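Local coordinates for 33-36 kDa outer membrane protein (Acinetobacter baumannii, PDB 6GIE) that probably forms a beta-barrel channel of the porin type in the outer membrane, through which small solutes could pass, at residues A[204-209]-A[228-233]; A[190-195]-A[213-218]; A[44-49]-A[78-83]. One frame throughout, in Å; residues are numbered along the deposited sequence.

How the contacts relate
All three contacts join antiparallel strands that are neighbours in the wall of a porin barrel. Along the chain contact 3 comes first, pairing strands 43-52 and 74-83. Contacts 2 and 1 follow and cross in sequence: strand 207-216 pairs with 190-200 near its end in contact 2 and with 220-229 near its beginning in contact 1. The centres of contacts 1 and 2 are about 29 Å apart, although their segments adjoin in sequence. Contact 3 lies about 24 Å from contact 2 and about 29 Å from contact 1, centre to centre, on the opposite side of the chain's centre from contact 1. Together they sample well-separated parts of the barrel wall that would enclose the channel.

Contact 1 (A[204-209]-A[228-233]); sequences TNMAIG and LFVTPK
The Phe229 ring turns one edge, CD2 and CE2, to the backbone of 207-209: the carbonyl carbon of Ala207 and N of Ile208 lie in its plane, and CE2 comes 3.8 Å from Gly209 N. Pro62 and Glu65, from the loop region ahead of helix 66-69, also touch this side chain. The contact lies at the open end of the beta hairpin made by strands 207-216 and 220-229 in the porin barrel. Ala207 and Phe229 form its hydrogen-bonded pair, with Ala207 N to Phe229 O at 3.0 Å and Phe229 N to Ala207 O at 2.7 Å; the first donor lies on a lone pair in the carbonyl plane. Ala207 CB packs on Phe229 CB. On the other face, Ile208 and Leu228 run side by side, and Leu228 touches a bound C8E detergent molecule, consistent with a lipid-facing surface. Phe229 centres an inverse gamma turn; the chain then bends at Val230, and a classic beta bulge sets Val230 and Thr231 against Leu234. At the corner Met206, bent at chi3 (94°), brings CE to 4.1 Å from Val230 CB. Pro232 lies against Asn205, its CD 3.4 Å from Asn205 O.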
ATOM      1  N   THR A 204      21.846   7.116  10.931  1.00 60.03           N
ATOM      2  CA  THR A 204      21.516   8.078   9.863  1.00 56.06           C
ATOM      3  C   THR A 204      20.027   8.462   9.816  1.00 59.16           C
ATOM      4  O   THR A 204      19.201   7.993  10.632  1.00 48.34           O
ATOM      5  CB  THR A 204      21.945   7.608   8.442  1.00 59.52           C
ATOM      6  OG1 THR A 204      20.987   6.683   7.916  1.00 61.24           O
ATOM      7  CG2 THR A 204      23.319   6.970   8.424  1.00 68.34           C
ATOM      8  N   ASN A 205      19.713   9.333   8.850  1.00 46.25           N
ATOM      9  CA  ASN A 205      18.343   9.735   8.546  1.00 49.24           C
ATOM     10  C   ASN A 205      17.760   8.904   7.395  1.00 37.77           C
ATOM     11  O   ASN A 205      16.802   9.318   6.772  1.00 38.07           O
ATOM     12  CB  ASN A 205      18.308  11.244   8.184  1.00 53.35           C
ATOM     13  CG  ASN A 205      18.216  12.123   9.404  1.00 63.18           C
ATOM     14  OD1 ASN A 205      19.016  13.035   9.601  1.00 88.12           O
ATOM     15  ND2 ASN A 205      17.248  11.834  10.251  1.00 65.75           N
ATOM     16  N   MET A 206      18.365   7.767   7.071  1.00 30.23           N
ATOM     17  CA  MET A 206      17.837   6.927   6.006  1.00 25.62           C
ATOM     18  C   MET A 206      16.994   5.815   6.623  1.00 22.64           C
ATOM     19  O   MET A 206      17.036   5.571   7.840  1.00 28.59           O
ATOM     20  CB  MET A 206      18.981   6.386   5.146  1.00 24.35           C
ATOM     21  CG  MET A 206      19.924   7.508   4.620  1.00 28.29           C
ATOM     22  SD  MET A 206      21.358   6.772   3.811  1.00 37.42           S
ATOM     23  CE  MET A 206      20.713   6.810   2.180  1.00 29.81           C
ATOM     24  N   ALA A 207      16.267   5.122   5.794  1.00 18.60           N
ATOM     25  CA  ALA A 207      15.491   4.027   6.245  1.00 20.14           C
ATOM     26  C   ALA A 207      15.160   3.165   5.051  1.00 19.10           C
ATOM     27  O   ALA A 207      15.340   3.550   3.893  1.00 14.94           O
ATOM     28  CB  ALA A 207      14.181   4.512   6.942  1.00 20.18           C
ATOM     29  N   ILE A 208      14.569   2.023   5.381  1.00 18.78           N
ATOM     30  CA  ILE A 208      14.198   1.053   4.388  1.00 17.23           C
ATOM     31  C   ILE A 208      12.884   0.397   4.708  1.00 15.89           C
ATOM     32  O   ILE A 208      12.575   0.171   5.875  1.00 15.53           O
ATOM     33  CB  ILE A 208      15.324   0.052   4.314  1.00 19.27           C
ATOM     34  CG1 ILE A 208      15.150  -0.844   3.087  1.00 21.70           C
ATOM     35  CG2 ILE A 208      15.403  -0.763   5.600  1.00 20.38           C
ATOM     36  CD1 ILE A 208      16.486  -1.520   2.687  1.00 22.15           C
ATOM     37  N   GLY A 209      12.101   0.103   3.680  1.00 15.57           N
ATOM     38  CA  GLY A 209      10.834  -0.606   3.849  1.00 15.80           C
ATOM     39  C   GLY A 209      10.668  -1.742   2.875  1.00 15.86           C
ATOM     40  O   GLY A 209      11.032  -1.628   1.683  1.00 15.65           O
ATOM     41  N   LEU A 228      13.593   2.607  -0.546  1.00 16.46           N
ATOM     42  CA  LEU A 228      14.775   3.185   0.083  1.00 17.25           C
ATOM     43  C   LEU A 228      14.445   4.657   0.416  1.00 16.46           C
ATOM     44  O   LEU A 228      14.379   5.518  -0.477  1.00 15.04           O
ATOM     45  CB  LEU A 228      15.985   3.130  -0.858  1.00 19.36           C
ATOM     46  CG  LEU A 228      16.109   1.840  -1.669  1.00 23.68           C
ATOM     47  CD1 LEU A 228      17.335   1.759  -2.566  1.00 25.18           C
ATOM     48  CD2 LEU A 228      16.186   0.703  -0.681  1.00 34.66           C
ATOM     49  N   PHE A 229      14.391   4.926   1.714  1.00 15.80           N
ATOM     50  CA  PHE A 229      14.159   6.242   2.264  1.00 16.55           C
ATOM     51  C   PHE A 229      15.456   6.961   2.350  1.00 18.64           C
ATOM     52  O   PHE A 229      16.131   6.902   3.359  1.00 21.83           O
ATOM     53  CB  PHE A 229      13.406   6.135   3.580  1.00 16.24           C
ATOM     54  CG  PHE A 229      12.077   5.546   3.377  1.00 14.80           C
ATOM     55  CD1 PHE A 229      11.048   6.333   2.850  1.00 14.39           C
ATOM     56  CD2 PHE A 229      11.847   4.209   3.614  1.00 14.39           C
ATOM     57  CE1 PHE A 229       9.820   5.770   2.571  1.00 16.18           C
ATOM     58  CE2 PHE A 229      10.608   3.635   3.364  1.00 13.82           C
ATOM     59  CZ  PHE A 229       9.580   4.416   2.827  1.00 13.31           C
ATOM     60  N   VAL A 230      15.872   7.539   1.226  1.00 17.69           N
ATOM     61  CA  VAL A 230      17.210   8.083   1.205  1.00 22.10           C
ATOM     62  C   VAL A 230      17.301   9.319   2.093  1.00 21.93           C
ATOM     63  O   VAL A 230      18.380   9.652   2.552  1.00 21.21           O
ATOM     64  CB  VAL A 230      17.770   8.366  -0.211  1.00 27.22           C
ATOM     65  CG1 VAL A 230      17.804   7.091  -1.060  1.00 29.59           C
ATOM     66  CG2 VAL A 230      17.012   9.479  -0.887  1.00 30.41           C
ATOM     67  N   THR A 231      16.169   9.989   2.319  1.00 19.20           N
ATOM     68  CA  THR A 231      16.007  10.855   3.469  1.00 19.49           C
ATOM     69  C   THR A 231      14.616  10.536   3.967  1.00 16.85           C
ATOM     70  O   THR A 231      13.896   9.827   3.274  1.00 14.75           O
ATOM     71  CB  THR A 231      16.000  12.349   3.085  1.00 21.07           C
ATOM     72  OG1 THR A 231      14.718  12.700   2.502  1.00 19.68           O
ATOM     73  CG2 THR A 231      17.146  12.696   2.154  1.00 23.73           C
ATOM     74  N   PRO A 232      14.190  11.136   5.070  1.00 17.76           N
ATOM     75  CA  PRO A 232      12.846  10.906   5.609  1.00 20.00           C
ATOM     76  C   PRO A 232      11.700  11.368   4.654  1.00 22.56           C
ATOM     77  O   PRO A 232      10.515  10.890   4.741  1.00 16.80           O
ATOM     78  CB  PRO A 232      12.843  11.748   6.931  1.00 21.41           C
ATOM     79  CG  PRO A 232      14.288  11.874   7.280  1.00 22.20           C
ATOM     80  CD  PRO A 232      14.956  12.049   5.937  1.00 21.22           C
ATOM     81  N   LYS A 233      12.050  12.267   3.734  1.00 23.95           N
ATOM     82  CA  LYS A 233      11.050  12.807   2.796  1.00 26.76           C
ATOM     83  C   LYS A 233      11.136  12.194   1.445  1.00 27.49           C
ATOM     84  O   LYS A 233      10.187  12.319   0.667  1.00 24.89           O
ATOM     85  CB  LYS A 233      11.216  14.306   2.649  1.00 26.70           C
ATOM     86  CG  LYS A 233      11.457  14.968   3.986  1.00 29.33           C
ATOM     87  CD  LYS A 233      10.984  16.400   4.011  1.00 33.01           C
ATOM     88  CE  LYS A 233      11.823  17.232   3.044  1.00 32.92           C
ATOM     89  NZ  LYS A 233      10.981  18.350   2.517  1.00 39.17           N
TER

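Contact 2 (A[190-195]-A[213-218]); sequences AVTART and FGVFAE
The first torsions of Arg194 and Phe213 bring their side chains together. With chi1 at 75°, Arg194 places CG between its own backbone N and carbonyl carbon, while Phe213 swings CG opposite its N (chi1 -161°), which brings the ring nearer to strand 190-195. Arg194 CB then approaches Phe213 CD1 obliquely at 3.6 Å, and the CD methylene lies in the ring plane at the CD1-CE1 edge, 3.9 Å from CD1. It is thus the aliphatic part of the arginine that touches the ring. The extended chain carries the guanidinium onward to Glu140, which forms a salt bridge with NE; Glu211 adds a long, weak ion pair.

On the same face Thr192 pairs with Val215, and Ala190 CB reaches Val215 CG1 at 3.8 Å. On the other face Ala193 CB touches Phe216 CE2 at 4.2 Å, and that ring also turns its edge to Val191 O. Gly214, without a side chain, lies opposite Ala193 on the face where the Phe216 ring edge meets Ala193 CB.

The backbones are held by two hydrogen-bonded pairs. Gly214 N to Ala193 O, at 2.9 Å, is practically straight (179°), and Phe216 N to Val191 O has the same length. The reciprocal bonds run from Ala193 N to Gly214 O and from Val191 N to Phe216 O. A mixed face with Arg194, Thr192, Phe213 and Val215, probably turned to the barrel interior, and an apolar face with Val191, Ala193 and Phe216, probably on the outer surface, fit two adjacent strands of a porin barrel.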
ATOM      1  N   ALA A 190      -9.349 -17.194  -2.038  1.00 36.10           N
ATOM      2  CA  ALA A 190      -7.919 -17.344  -1.841  1.00 34.89           C
ATOM      3  C   ALA A 190      -7.464 -17.050  -0.411  1.00 31.91           C
ATOM      4  O   ALA A 190      -8.075 -16.242   0.298  1.00 30.15           O
ATOM      5  CB  ALA A 190      -7.162 -16.471  -2.822  1.00 34.28           C
ATOM      6  N   VAL A 191      -6.411 -17.734   0.010  1.00 30.07           N
ATOM      7  CA  VAL A 191      -5.757 -17.454   1.269  1.00 30.14           C
ATOM      8  C   VAL A 191      -4.671 -16.471   0.931  1.00 30.28           C
ATOM      9  O   VAL A 191      -4.076 -16.547  -0.147  1.00 29.03           O
ATOM     10  CB  VAL A 191      -5.069 -18.712   1.858  1.00 32.88           C
ATOM     11  CG1 VAL A 191      -4.426 -18.376   3.202  1.00 33.00           C
ATOM     12  CG2 VAL A 191      -6.067 -19.851   1.983  1.00 35.25           C
ATOM     13  N   THR A 192      -4.373 -15.555   1.840  1.00 31.83           N
ATOM     14  CA  THR A 192      -3.290 -14.627   1.580  1.00 28.31           C
ATOM     15  C   THR A 192      -2.343 -14.587   2.720  1.00 26.17           C
ATOM     16  O   THR A 192      -2.689 -14.921   3.872  1.00 22.77           O
ATOM     17  CB  THR A 192      -3.811 -13.212   1.392  1.00 32.01           C
ATOM     18  OG1 THR A 192      -4.438 -12.775   2.607  1.00 27.63           O
ATOM     19  CG2 THR A 192      -4.810 -13.179   0.231  1.00 34.97           C
ATOM     20  N   ALA A 193      -1.140 -14.130   2.415  1.00 23.58           N
ATOM     21  CA  ALA A 193      -0.137 -13.944   3.450  1.00 24.06           C
ATOM     22  C   ALA A 193       0.598 -12.741   3.090  1.00 24.15           C
ATOM     23  O   ALA A 193       0.888 -12.518   1.886  1.00 25.80           O
ATOM     24  CB  ALA A 193       0.853 -15.112   3.523  1.00 24.64           C
ATOM     25  N   ARG A 194       0.986 -11.982   4.115  1.00 22.44           N
ATOM     26  CA  ARG A 194       1.888 -10.908   3.833  1.00 21.73           C
ATOM     27  C   ARG A 194       2.724 -10.424   5.005  1.00 20.60           C
ATOM     28  O   ARG A 194       2.370 -10.559   6.208  1.00 16.96           O
ATOM     29  CB  ARG A 194       1.072  -9.756   3.208  1.00 27.08           C
ATOM     30  CG  ARG A 194       0.213  -8.932   4.117  1.00 24.80           C
ATOM     31  CD  ARG A 194      -0.380  -7.691   3.374  1.00 27.40           C
ATOM     32  NE  ARG A 194      -1.248  -7.011   4.347  1.00 19.35           N
ATOM     33  CZ  ARG A 194      -0.849  -6.030   5.124  1.00 18.55           C
ATOM     34  NH1 ARG A 194       0.336  -5.475   4.968  1.00 23.09           N
ATOM     35  NH2 ARG A 194      -1.663  -5.536   6.023  1.00 21.00           N
ATOM     36  N   THR A 195       3.783  -9.723   4.635  1.00 17.17           N
ATOM     37  CA  THR A 195       4.662  -9.166   5.629  1.00 16.75           C
ATOM     38  C   THR A 195       4.994  -7.756   5.302  1.00 14.30           C
ATOM     39  O   THR A 195       4.965  -7.403   4.150  1.00 12.20           O
ATOM     40  CB  THR A 195       5.991  -9.947   5.728  1.00 19.19           C
ATOM     41  OG1 THR A 195       6.712  -9.847   4.518  1.00 19.44           O
ATOM     42  CG2 THR A 195       5.750 -11.371   6.011  1.00 21.18           C
ATOM     43  N   PHE A 213       4.040 -10.362  -0.465  1.00 24.32           N
ATOM     44  CA  PHE A 213       2.620 -10.716  -0.625  1.00 27.90           C
ATOM     45  C   PHE A 213       2.591 -12.002  -1.351  1.00 26.99           C
ATOM     46  O   PHE A 213       3.286 -12.170  -2.393  1.00 23.38           O
ATOM     47  CB  PHE A 213       1.884  -9.665  -1.488  1.00 44.62           C
ATOM     48  CG  PHE A 213       0.370  -9.678  -1.344  1.00 69.93           C
ATOM     49  CD1 PHE A 213      -0.248  -9.270  -0.158  1.00 73.22           C
ATOM     50  CD2 PHE A 213      -0.451 -10.045  -2.411  1.00 87.64           C
ATOM     51  CE1 PHE A 213      -1.639  -9.265  -0.026  1.00 75.18           C
ATOM     52  CE2 PHE A 213      -1.843 -10.022  -2.284  1.00 66.44           C
ATOM     53  CZ  PHE A 213      -2.437  -9.636  -1.093  1.00 62.67           C
ATOM     54  N   GLY A 214       1.825 -12.936  -0.785  1.00 26.44           N
ATOM     55  CA  GLY A 214       1.470 -14.168  -1.475  1.00 27.06           C
ATOM     56  C   GLY A 214      -0.035 -14.380  -1.469  1.00 29.68           C
ATOM     57  O   GLY A 214      -0.708 -14.120  -0.478  1.00 25.34           O
ATOM     58  N   VAL A 215      -0.538 -14.843  -2.613  1.00 32.34           N
ATOM     59  CA  VAL A 215      -1.930 -15.168  -2.816  1.00 33.43           C
ATOM     60  C   VAL A 215      -1.963 -16.587  -3.302  1.00 36.02           C
ATOM     61  O   VAL A 215      -1.377 -16.894  -4.358  1.00 34.13           O
ATOM     62  CB  VAL A 215      -2.570 -14.292  -3.903  1.00 38.30           C
ATOM     63  CG1 VAL A 215      -4.014 -14.745  -4.168  1.00 43.19           C
ATOM     64  CG2 VAL A 215      -2.532 -12.839  -3.488  1.00 40.42           C
ATOM     65  N   PHE A 216      -2.651 -17.441  -2.539  1.00 34.50           N
ATOM     66  CA  PHE A 216      -2.600 -18.904  -2.717  1.00 38.12           C
ATOM     67  C   PHE A 216      -3.992 -19.430  -3.066  1.00 39.99           C
ATOM     68  O   PHE A 216      -4.905 -19.342  -2.254  1.00 36.82           O
ATOM     69  CB  PHE A 216      -2.096 -19.594  -1.423  1.00 36.36           C
ATOM     70  CG  PHE A 216      -0.730 -19.143  -1.005  1.00 35.69           C
ATOM     71  CD1 PHE A 216       0.414 -19.790  -1.465  1.00 35.77           C
ATOM     72  CD2 PHE A 216      -0.579 -18.061  -0.159  1.00 35.72           C
ATOM     73  CE1 PHE A 216       1.675 -19.336  -1.099  1.00 34.60           C
ATOM     74  CE2 PHE A 216       0.679 -17.614   0.214  1.00 35.21           C
ATOM     75  CZ  PHE A 216       1.809 -18.271  -0.246  1.00 31.30           C
ATOM     76  N   ALA A 217      -4.131 -19.982  -4.264  1.00 44.59           N
ATOM     77  CA  ALA A 217      -5.424 -20.366  -4.819  1.00 45.84           C
ATOM     78  C   ALA A 217      -5.171 -21.620  -5.591  1.00 47.91           C
ATOM     79  O   ALA A 217      -4.391 -22.425  -5.135  1.00 48.55           O
ATOM     80  CB  ALA A 217      -5.933 -19.255  -5.720  1.00 46.73           C
ATOM     81  N   GLU A 218      -5.812 -21.789  -6.746  1.00 54.12           N
ATOM     82  CA  GLU A 218      -5.542 -22.926  -7.636  1.00 58.68           C
ATOM     83  C   GLU A 218      -4.057 -22.937  -8.024  1.00 57.34           C
ATOM     84  O   GLU A 218      -3.384 -23.980  -7.967  1.00 58.04           O
ATOM     85  CB  GLU A 218      -6.388 -22.803  -8.907  1.00 66.45           C
ATOM     86  CG  GLU A 218      -7.895 -22.949  -8.699  1.00 74.67           C
ATOM     87  CD  GLU A 218      -8.362 -24.395  -8.584  1.00 80.82           C
ATOM     88  OE1 GLU A 218      -7.712 -25.286  -9.167  1.00 82.15           O
ATOM     89  OE2 GLU A 218      -9.397 -24.636  -7.917  1.00 80.55           O
TER

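Contact 3 (A[44-49]-A[78-83]); sequences TGTAQG and AYNYIK
Thr44 to Gln48 pair with Ile82 to Ala78 as antiparallel strands; the axes of the short segments approach to 4.7 Å, with their N-to-C directions 173° apart. Gly45 with Tyr81 and Ala47 with Tyr79 are the hydrogen-bonded pairs, each making two backbone bonds. Between and beside these pairs, the CA-H groups of Thr44, Thr46, Asn80 and Ala78 approach carbonyl oxygens across the gap, a close secondary contact usual in antiparallel sheets.

The central side-chain link joins the non-hydrogen-bonded pair Thr46 and Asn80. Asn80 puts CG opposite its backbone N (chi1 177°), which carries the amide across to the neighbouring strand. ND2 donates to Thr46 OG1 at 2.9 Å, and the oxygen lies in the amide plane, so the bond helps fix the rotation of the amide. ND2 is also 3.2 Å from Gly45 O, but the angle there is too poor for a bond. Thr44 brings its methyl CG2 to 3.6 Å from Asn80 ND2 and sets its OG1 beside Ile82 CG1, the two side chains pointing the same way. At the other end Gln48 touches Ala78 through its CB, 3.6 Å from Ala78 CB, while its extended chain leads away from the second strand; Gln28 of strand 22-35 lies against it.

The opposite face carries Ala47, Tyr79 and Tyr81, and the ring of Tyr79 meets that of Tyr97 on the next strand, their planes about 30° apart. A largely polar face (Thr44, Thr46, Asn80, Gln48) that also carries Ala78 and Ile82, and tyrosines on the other side, suggest that the first probably faces the barrel interior and the second faces outward, with the Asn80-Thr46 bond tying polar groups across the seam.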
ATOM      1  N   THR A  44      -6.642   5.544 -15.919  1.00 37.78           N
ATOM      2  CA  THR A  44      -6.994   5.114 -14.570  1.00 41.63           C
ATOM      3  C   THR A  44      -6.887   6.303 -13.631  1.00 42.54           C
ATOM      4  O   THR A  44      -5.971   7.100 -13.745  1.00 32.03           O
ATOM      5  CB  THR A  44      -6.065   3.980 -14.067  1.00 45.23           C
ATOM      6  OG1 THR A  44      -6.151   2.876 -14.967  1.00 55.98           O
ATOM      7  CG2 THR A  44      -6.465   3.492 -12.695  1.00 57.74           C
ATOM      8  N   GLY A  45      -7.852   6.426 -12.718  1.00 45.86           N
ATOM      9  CA  GLY A  45      -7.786   7.401 -11.618  1.00 44.31           C
ATOM     10  C   GLY A  45      -8.233   6.781 -10.290  1.00 41.57           C
ATOM     11  O   GLY A  45      -9.146   5.951 -10.272  1.00 37.51           O
ATOM     12  N   THR A  46      -7.582   7.183  -9.197  1.00 34.54           N
ATOM     13  CA  THR A  46      -7.881   6.730  -7.842  1.00 32.39           C
ATOM     14  C   THR A  46      -7.781   7.918  -6.903  1.00 37.91           C
ATOM     15  O   THR A  46      -6.816   8.682  -6.960  1.00 38.64           O
ATOM     16  CB  THR A  46      -6.932   5.667  -7.366  1.00 31.13           C
ATOM     17  OG1 THR A  46      -6.927   4.627  -8.316  1.00 34.83           O
ATOM     18  CG2 THR A  46      -7.377   5.070  -5.995  1.00 37.01           C
ATOM     19  N   ALA A  47      -8.837   8.094  -6.113  1.00 35.37           N
ATOM     20  CA  ALA A  47      -8.912   9.015  -5.001  1.00 29.66           C
ATOM     21  C   ALA A  47      -9.227   8.133  -3.761  1.00 27.83           C
ATOM     22  O   ALA A  47     -10.015   7.188  -3.852  1.00 25.08           O
ATOM     23  CB  ALA A  47     -10.016  10.023  -5.248  1.00 27.61           C
ATOM     24  N   GLN A  48      -8.587   8.424  -2.637  1.00 25.69           N
ATOM     25  CA  GLN A  48      -8.864   7.751  -1.401  1.00 27.24           C
ATOM     26  C   GLN A  48      -8.683   8.659  -0.242  1.00 23.06           C
ATOM     27  O   GLN A  48      -7.881   9.609  -0.264  1.00 21.99           O
ATOM     28  CB  GLN A  48      -8.078   6.404  -1.181  1.00 27.55           C
ATOM     29  CG  GLN A  48      -6.616   6.463  -1.231  1.00 33.72           C
ATOM     30  CD  GLN A  48      -5.879   5.089  -1.067  1.00 35.51           C
ATOM     31  OE1 GLN A  48      -6.255   4.212  -0.287  1.00 31.08           O
ATOM     32  NE2 GLN A  48      -4.767   4.977  -1.751  1.00 29.72           N
ATOM     33  N   GLY A  49      -9.472   8.356   0.779  1.00 19.82           N
ATOM     34  CA  GLY A  49      -9.467   9.147   1.999  1.00 21.54           C
ATOM     35  C   GLY A  49      -9.207   8.253   3.179  1.00 18.46           C
ATOM     36  O   GLY A  49      -9.784   7.206   3.262  1.00 21.94           O
ATOM     37  N   ALA A  78     -12.243   4.533  -0.827  1.00 22.97           N
ATOM     38  CA  ALA A  78     -11.592   4.798  -2.086  1.00 25.31           C
ATOM     39  C   ALA A  78     -12.579   4.690  -3.223  1.00 25.22           C
ATOM     40  O   ALA A  78     -13.591   4.025  -3.110  1.00 29.57           O
ATOM     41  CB  ALA A  78     -10.359   3.832  -2.303  1.00 22.67           C
ATOM     42  N   TYR A  79     -12.234   5.355  -4.313  1.00 24.83           N
ATOM     43  CA  TYR A  79     -12.897   5.248  -5.597  1.00 29.14           C
ATOM     44  C   TYR A  79     -11.850   5.075  -6.732  1.00 28.97           C
ATOM     45  O   TYR A  79     -10.790   5.720  -6.719  1.00 23.58           O
ATOM     46  CB  TYR A  79     -13.738   6.517  -5.834  1.00 30.65           C
ATOM     47  CG  TYR A  79     -14.279   6.661  -7.224  1.00 37.37           C
ATOM     48  CD1 TYR A  79     -15.132   5.699  -7.764  1.00 42.53           C
ATOM     49  CD2 TYR A  79     -13.961   7.784  -8.005  1.00 42.17           C
ATOM     50  CE1 TYR A  79     -15.663   5.852  -9.037  1.00 48.98           C
ATOM     51  CE2 TYR A  79     -14.470   7.931  -9.279  1.00 45.14           C
ATOM     52  CZ  TYR A  79     -15.326   6.963  -9.790  1.00 51.14           C
ATOM     53  OH  TYR A  79     -15.851   7.105 -11.053  1.00 53.96           O
ATOM     54  N   ASN A  80     -12.160   4.202  -7.695  1.00 30.82           N
ATOM     55  CA  ASN A  80     -11.281   3.909  -8.778  1.00 34.18           C
ATOM     56  C   ASN A  80     -12.046   3.882 -10.085  1.00 44.85           C
ATOM     57  O   ASN A  80     -13.158   3.353 -10.168  1.00 43.55           O
ATOM     58  CB  ASN A  80     -10.590   2.557  -8.598  1.00 45.05           C
ATOM     59  CG  ASN A  80      -9.709   2.210  -9.804  1.00 61.30           C
ATOM     60  OD1 ASN A  80     -10.109   1.451 -10.708  1.00 51.72           O
ATOM     61  ND2 ASN A  80      -8.522   2.833  -9.862  1.00 61.93           N
ATOM     62  N   TYR A  81     -11.401   4.409 -11.121  1.00 38.46           N
ATOM     63  CA  TYR A  81     -12.016   4.624 -12.414  1.00 42.60           C
ATOM     64  C   TYR A  81     -11.083   4.035 -13.491  1.00 40.43           C
ATOM     65  O   TYR A  81      -9.856   4.244 -13.443  1.00 32.39           O
ATOM     66  CB  TYR A  81     -12.184   6.143 -12.579  1.00 47.32           C
ATOM     67  CG  TYR A  81     -12.639   6.630 -13.900  1.00 53.02           C
ATOM     68  CD1 TYR A  81     -13.862   6.213 -14.428  1.00 72.20           C
ATOM     69  CD2 TYR A  81     -11.888   7.548 -14.618  1.00 71.73           C
ATOM     70  CE1 TYR A  81     -14.315   6.667 -15.656  1.00 71.18           C
ATOM     71  CE2 TYR A  81     -12.338   8.025 -15.853  1.00 81.29           C
ATOM     72  CZ  TYR A  81     -13.550   7.577 -16.360  1.00 76.71           C
ATOM     73  OH  TYR A  81     -14.013   8.023 -17.566  1.00 82.39           O
ATOM     74  N   ILE A  82     -11.652   3.304 -14.448  1.00 38.18           N
ATOM     75  CA  ILE A  82     -10.885   2.815 -15.566  1.00 39.42           C
ATOM     76  C   ILE A  82     -11.669   3.042 -16.815  1.00 42.30           C
ATOM     77  O   ILE A  82     -12.783   2.548 -16.922  1.00 42.76           O
ATOM     78  CB  ILE A  82     -10.563   1.320 -15.477  1.00 40.85           C
ATOM     79  CG1 ILE A  82      -9.796   1.019 -14.210  1.00 37.56           C
ATOM     80  CG2 ILE A  82      -9.719   0.880 -16.681  1.00 42.33           C
ATOM     81  CD1 ILE A  82      -9.547  -0.460 -14.039  1.00 41.15           C
ATOM     82  N   LYS A  83     -11.042   3.749 -17.766  1.00 44.88           N
ATOM     83  CA  LYS A  83     -11.648   4.172 -19.039  1.00 50.20           C
ATOM     84  C   LYS A  83     -10.912   3.582 -20.260  1.00 49.95           C
ATOM     85  O   LYS A  83      -9.736   3.916 -20.505  1.00 46.35           O
ATOM     86  CB  LYS A  83     -11.580   5.695 -19.096  1.00 54.26           C
ATOM     87  CG  LYS A  83     -12.563   6.413 -19.999  1.00 66.69           C
ATOM     88  CD  LYS A  83     -12.248   7.911 -19.981  1.00 70.52           C
ATOM     89  CE  LYS A  83     -13.415   8.755 -20.455  1.00 75.10           C
ATOM     90  NZ  LYS A  83     -13.796   8.420 -21.852  1.00 82.22           N
TER